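Local coordinates for cellulase (Uncultured bacterium, PDB 6XSO), which probably cleaves internal beta-1,4 linkages of cellulose and related plant cell-wall polysaccharides as a broad-specificity endoglucanase of glycoside hydrolase family 5, subfamily 4, at residues T50-E55 against Q60-P65; V81-Y86 against K101-V106. All coordinates share one frame; numbering follows the deposited sequence.

Overall arrangement
Both contacts lie on the same side of the chain's centre in a (beta/alpha)8 barrel, with centres about 10 Å apart, and they follow one another along the chain. Contact 1 holds the loop segment 60-65 against the short helix 51-55; contact 2 packs the chain leaving strand 78-81 against helix 97-111. Arg102 joins them: its NE makes a salt bridge of 2.8 Å to Glu55 OE1, and its NH2 lies 2.9 Å from Thr63 O, a probable hydrogen bond. Segment 81-86 leaves the C-terminal end of its strand, the end of the barrel where family 5 enzymes have their active site. A bound sodium ion is about 11 Å from the side chain of Val52 and about 12 Å from that of Trp85.

Contact 1 of 2, residues T50-E55 against Q60-P65; sequences TTVQHE and QPVTKP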
# COMPACT_ATOMS: atom_id res chain seq x y z
N THR A 50 13.69 19.86 -8.17
CA THR A 50 13.51 18.94 -9.29
C THR A 50 12.86 17.65 -8.79
O THR A 50 12.95 17.30 -7.61
CB THR A 50 14.83 18.53 -9.94
OG1 THR A 50 15.53 17.62 -9.08
CG2 THR A 50 15.71 19.74 -10.22
N THR A 51 12.20 16.93 -9.71
CA THR A 51 11.63 15.65 -9.30
C THR A 51 12.72 14.65 -8.95
O THR A 51 12.50 13.75 -8.13
CB THR A 51 10.72 15.05 -10.38
OG1 THR A 51 11.50 14.65 -11.52
CG2 THR A 51 9.67 16.00 -10.83
N VAL A 52 13.90 14.78 -9.56
CA VAL A 52 14.97 13.81 -9.32
C VAL A 52 15.42 13.86 -7.87
O VAL A 52 15.73 12.83 -7.27
CB VAL A 52 16.12 14.09 -10.30
CG1 VAL A 52 17.35 13.25 -9.96
CG2 VAL A 52 15.67 13.83 -11.73
N GLN A 53 15.51 15.08 -7.32
CA GLN A 53 15.95 15.22 -5.93
C GLN A 53 15.05 14.43 -5.00
O GLN A 53 15.53 13.76 -4.08
CB GLN A 53 15.93 16.69 -5.54
CG GLN A 53 17.02 17.52 -6.18
CD GLN A 53 16.79 18.99 -5.98
OE1 GLN A 53 15.79 19.41 -5.41
NE2 GLN A 53 17.72 19.79 -6.48
N HIS A 54 13.74 14.48 -5.23
CA HIS A 54 12.78 13.74 -4.42
C HIS A 54 12.93 12.25 -4.65
O HIS A 54 13.09 11.48 -3.69
CB HIS A 54 11.40 14.27 -4.82
CG HIS A 54 10.24 13.58 -4.18
ND1 HIS A 54 9.01 14.20 -4.10
CD2 HIS A 54 10.08 12.35 -3.65
CE1 HIS A 54 8.15 13.38 -3.52
NE2 HIS A 54 8.77 12.25 -3.25
N GLU A 55 12.93 11.82 -5.91
CA GLU A 55 12.92 10.40 -6.24
C GLU A 55 14.17 9.69 -5.75
O GLU A 55 14.11 8.50 -5.41
CB GLU A 55 12.79 10.25 -7.76
CG GLU A 55 12.66 8.81 -8.24
CD GLU A 55 12.08 8.71 -9.64
OE1 GLU A 55 11.80 9.77 -10.25
OE2 GLU A 55 11.96 7.57 -10.16
N GLN A 60 17.67 5.45 -4.04
CA GLN A 60 17.23 4.71 -5.22
C GLN A 60 17.45 5.56 -6.47
O GLN A 60 17.43 6.79 -6.40
CB GLN A 60 15.75 4.37 -5.10
CG GLN A 60 15.41 3.47 -3.92
CD GLN A 60 16.11 2.13 -3.95
OE1 GLN A 60 16.35 1.56 -5.02
NE2 GLN A 60 16.45 1.61 -2.78
N PRO A 61 17.71 4.93 -7.61
CA PRO A 61 17.92 5.69 -8.84
C PRO A 61 16.61 6.17 -9.44
O PRO A 61 15.52 5.74 -9.06
CB PRO A 61 18.56 4.64 -9.76
CG PRO A 61 17.89 3.33 -9.30
CD PRO A 61 17.74 3.47 -7.81
N VAL A 62 16.73 7.09 -10.40
CA VAL A 62 15.58 7.48 -11.21
C VAL A 62 15.04 6.25 -11.91
O VAL A 62 15.77 5.52 -12.59
CB VAL A 62 15.98 8.58 -12.20
CG1 VAL A 62 14.86 8.84 -13.20
CG2 VAL A 62 16.33 9.87 -11.46
N THR A 63 13.74 6.00 -11.75
CA THR A 63 13.14 4.76 -12.21
C THR A 63 13.04 4.76 -13.73
O THR A 63 12.79 5.80 -14.35
CB THR A 63 11.74 4.63 -11.61
OG1 THR A 63 11.78 4.75 -10.18
CG2 THR A 63 11.09 3.28 -11.93
N LYS A 64 13.25 3.60 -14.34
CA LYS A 64 13.18 3.42 -15.78
C LYS A 64 12.21 2.30 -16.12
O LYS A 64 11.98 1.40 -15.30
CB LYS A 64 14.55 3.07 -16.38
CG LYS A 64 15.52 4.23 -16.32
CD LYS A 64 16.76 3.97 -17.14
CE LYS A 64 17.64 2.93 -16.50
NZ LYS A 64 18.77 2.59 -17.41
N PRO A 65 11.66 2.30 -17.34
CA PRO A 65 10.59 1.33 -17.64
C PRO A 65 11.07 -0.11 -17.70
O PRO A 65 10.28 -1.02 -17.45
CB PRO A 65 10.02 1.82 -18.98
CG PRO A 65 11.09 2.68 -19.57
CD PRO A 65 11.77 3.33 -18.39
O HOH W 1 15.40 7.34 -3.22
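Glu55 and Thr63 carry the polar part of this contact through a single carboxylate oxygen. OE2 of Glu55 accepts from the backbone N of Thr63 at 2.9 Å, the donor standing above the carboxylate plane by 48°, and from Thr63 OG1 at 2.8 Å, nearly in line with the C-O bond. With CG of Glu55 anti to the backbone N (chi1 -176°) and the chain extended beyond it, the acid reaches straight across to the loop, while OE1 is left to a salt bridge with Arg102 of helix 97-111. That second partner probably favours the charged form of this buried acid. A water links the backbones as well, donating to Glu55 O at 2.8 Å and accepting from Gln60 N. The side-chain amide of Gln60 turns the other way, to Gly355 and Asp354. In the TIM-barrel fold of this family, the segment 60-65 is part of the connection from helix 51-55 to helix 66-73. Thr50 is the N-cap of the former, its OG1 accepting from Gln53 N at 3.1 Å. Farther out, Val52 and Val62 meet at about a right angle, CG2 of Val62 packing on both methyls of Val52, 3.8 Å from CG1.

Contact 2 of 2, residues V81-Y86 against K101-V106; sequences VPVTWY and KRVKEV
Val103 points from its helix at Val83, and the two side chains meet tip to tip through two pairs of methyls: CG1 of Val83 is 4.1 Å from CG2 of Val103, and CG2 of Val83 lies equally far from CG1 of Val103. The same CG2 of Val103 also meets the far corner of the Trp85 indole, 4.0 Å from CH2, in an oblique approach. Trp85 gets there by its first torsion (chi1 -58°), which sets CG beside the backbone N and lets the six-membered ring swing toward the helix. Val83 CG1 sits 3.3 Å above one face of that indole, offset toward its rim, so Val83, Val103 and the indole all touch one another. Asn120 takes the indole N-H through its backbone O, which helps fix how the ring is turned.

About one helical turn on, Val106 makes a lighter contact with Val81, CG1 to CG1 at 4.1 Å, the two side chains slanting across each other. Its other methyl, CG2, lies over the centre of the Arg102 guanidinium, 3.6 Å from the plane. At the edge of that group, NH1 makes a salt bridge of 2.9 Å to Glu105 OE1, almost in the guanidinium plane.

No hydrogen bond crosses between the segments; all five touching residues are buried. This is where the chain leaving strand 78-81 packs against helix 97-111, the helix that follows it in the barrel: Val81 pairs through its backbone with Ile118 of strand 116-119, while Phe161 and Ile157 of helix 140-161 touch Val103 and Trp85 respectively.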
# COMPACT_ATOMS: atom_id res chain seq x y z
N VAL A 81 3.21 1.54 -6.05
CA VAL A 81 4.07 2.70 -6.26
C VAL A 81 3.72 3.68 -5.14
O VAL A 81 2.85 4.54 -5.31
CB VAL A 81 3.86 3.31 -7.66
CG1 VAL A 81 4.70 4.58 -7.83
CG2 VAL A 81 4.26 2.29 -8.74
N PRO A 82 4.34 3.56 -3.97
CA PRO A 82 4.07 4.52 -2.90
C PRO A 82 4.53 5.92 -3.29
O PRO A 82 5.59 6.10 -3.88
CB PRO A 82 4.90 4.01 -1.72
CG PRO A 82 5.45 2.72 -2.12
CD PRO A 82 5.35 2.56 -3.59
N VAL A 83 3.73 6.91 -2.93
CA VAL A 83 4.04 8.30 -3.25
C VAL A 83 3.83 9.15 -2.01
O VAL A 83 2.78 9.05 -1.36
CB VAL A 83 3.17 8.86 -4.40
CG1 VAL A 83 3.59 10.27 -4.75
CG2 VAL A 83 3.25 8.01 -5.63
N THR A 84 4.80 10.01 -1.70
CA THR A 84 4.70 11.00 -0.63
C THR A 84 4.54 12.38 -1.25
O THR A 84 5.35 12.78 -2.09
CB THR A 84 5.92 10.93 0.29
OG1 THR A 84 5.98 9.63 0.90
CG2 THR A 84 5.85 12.03 1.37
N TRP A 85 3.51 13.11 -0.81
CA TRP A 85 3.08 14.29 -1.53
C TRP A 85 3.42 15.62 -0.87
O TRP A 85 3.45 16.64 -1.57
CB TRP A 85 1.56 14.25 -1.78
CG TRP A 85 1.13 13.03 -2.55
CD1 TRP A 85 0.80 11.82 -2.03
CD2 TRP A 85 0.99 12.91 -3.97
NE1 TRP A 85 0.48 10.94 -3.04
CE2 TRP A 85 0.58 11.59 -4.24
CE3 TRP A 85 1.17 13.79 -5.05
CZ2 TRP A 85 0.32 11.13 -5.53
CZ3 TRP A 85 0.94 13.32 -6.34
CH2 TRP A 85 0.54 12.00 -6.56
N TYR A 86 3.71 15.65 0.44
CA TYR A 86 3.70 16.92 1.16
C TYR A 86 4.80 17.88 0.72
O TYR A 86 4.63 19.10 0.84
CB TYR A 86 3.75 16.69 2.68
CG TYR A 86 5.10 16.28 3.26
CD1 TYR A 86 5.98 17.23 3.78
CD2 TYR A 86 5.48 14.94 3.33
CE1 TYR A 86 7.20 16.85 4.32
CE2 TYR A 86 6.69 14.56 3.86
CZ TYR A 86 7.55 15.53 4.36
OH TYR A 86 8.76 15.17 4.90
N LYS A 101 3.26 14.90 -13.22
CA LYS A 101 3.75 14.33 -14.47
C LYS A 101 4.72 13.18 -14.22
O LYS A 101 4.69 12.17 -14.93
CB LYS A 101 4.43 15.44 -15.26
CG LYS A 101 4.99 15.03 -16.61
CD LYS A 101 5.42 16.26 -17.41
CE LYS A 101 6.05 15.89 -18.75
NZ LYS A 101 6.44 17.11 -19.52
N ARG A 102 5.59 13.31 -13.22
CA ARG A 102 6.55 12.24 -12.95
C ARG A 102 5.84 10.99 -12.41
O ARG A 102 6.15 9.87 -12.83
CB ARG A 102 7.65 12.69 -11.99
CG ARG A 102 8.64 11.58 -11.63
CD ARG A 102 9.32 11.03 -12.86
NE ARG A 102 10.15 9.88 -12.53
CZ ARG A 102 10.53 8.96 -13.41
NH1 ARG A 102 10.18 9.07 -14.68
NH2 ARG A 102 11.28 7.95 -13.02
N VAL A 103 4.92 11.18 -11.46
CA VAL A 103 4.15 10.05 -10.94
C VAL A 103 3.46 9.34 -12.09
O VAL A 103 3.47 8.10 -12.18
CB VAL A 103 3.14 10.53 -9.89
CG1 VAL A 103 2.30 9.34 -9.42
CG2 VAL A 103 3.84 11.19 -8.70
N LYS A 104 2.87 10.10 -13.01
CA LYS A 104 2.20 9.51 -14.16
C LYS A 104 3.17 8.72 -15.04
O LYS A 104 2.82 7.64 -15.54
CB LYS A 104 1.48 10.60 -14.95
CG LYS A 104 0.59 10.09 -16.06
CD LYS A 104 -0.06 11.24 -16.83
CE LYS A 104 -1.00 10.73 -17.92
NZ LYS A 104 -0.36 9.77 -18.88
N GLU A 105 4.39 9.22 -15.25
CA GLU A 105 5.38 8.45 -16.01
C GLU A 105 5.63 7.08 -15.39
O GLU A 105 5.71 6.07 -16.10
CB GLU A 105 6.71 9.21 -16.12
CG GLU A 105 6.65 10.42 -17.06
CD GLU A 105 7.88 11.33 -17.01
OE1 GLU A 105 8.76 11.15 -16.13
OE2 GLU A 105 7.95 12.28 -17.82
N VAL A 106 5.81 7.03 -14.07
CA VAL A 106 6.11 5.76 -13.42
C VAL A 106 4.91 4.82 -13.53
O VAL A 106 5.07 3.62 -13.81
CB VAL A 106 6.58 5.99 -11.98
CG1 VAL A 106 6.82 4.66 -11.29
CG2 VAL A 106 7.85 6.82 -11.99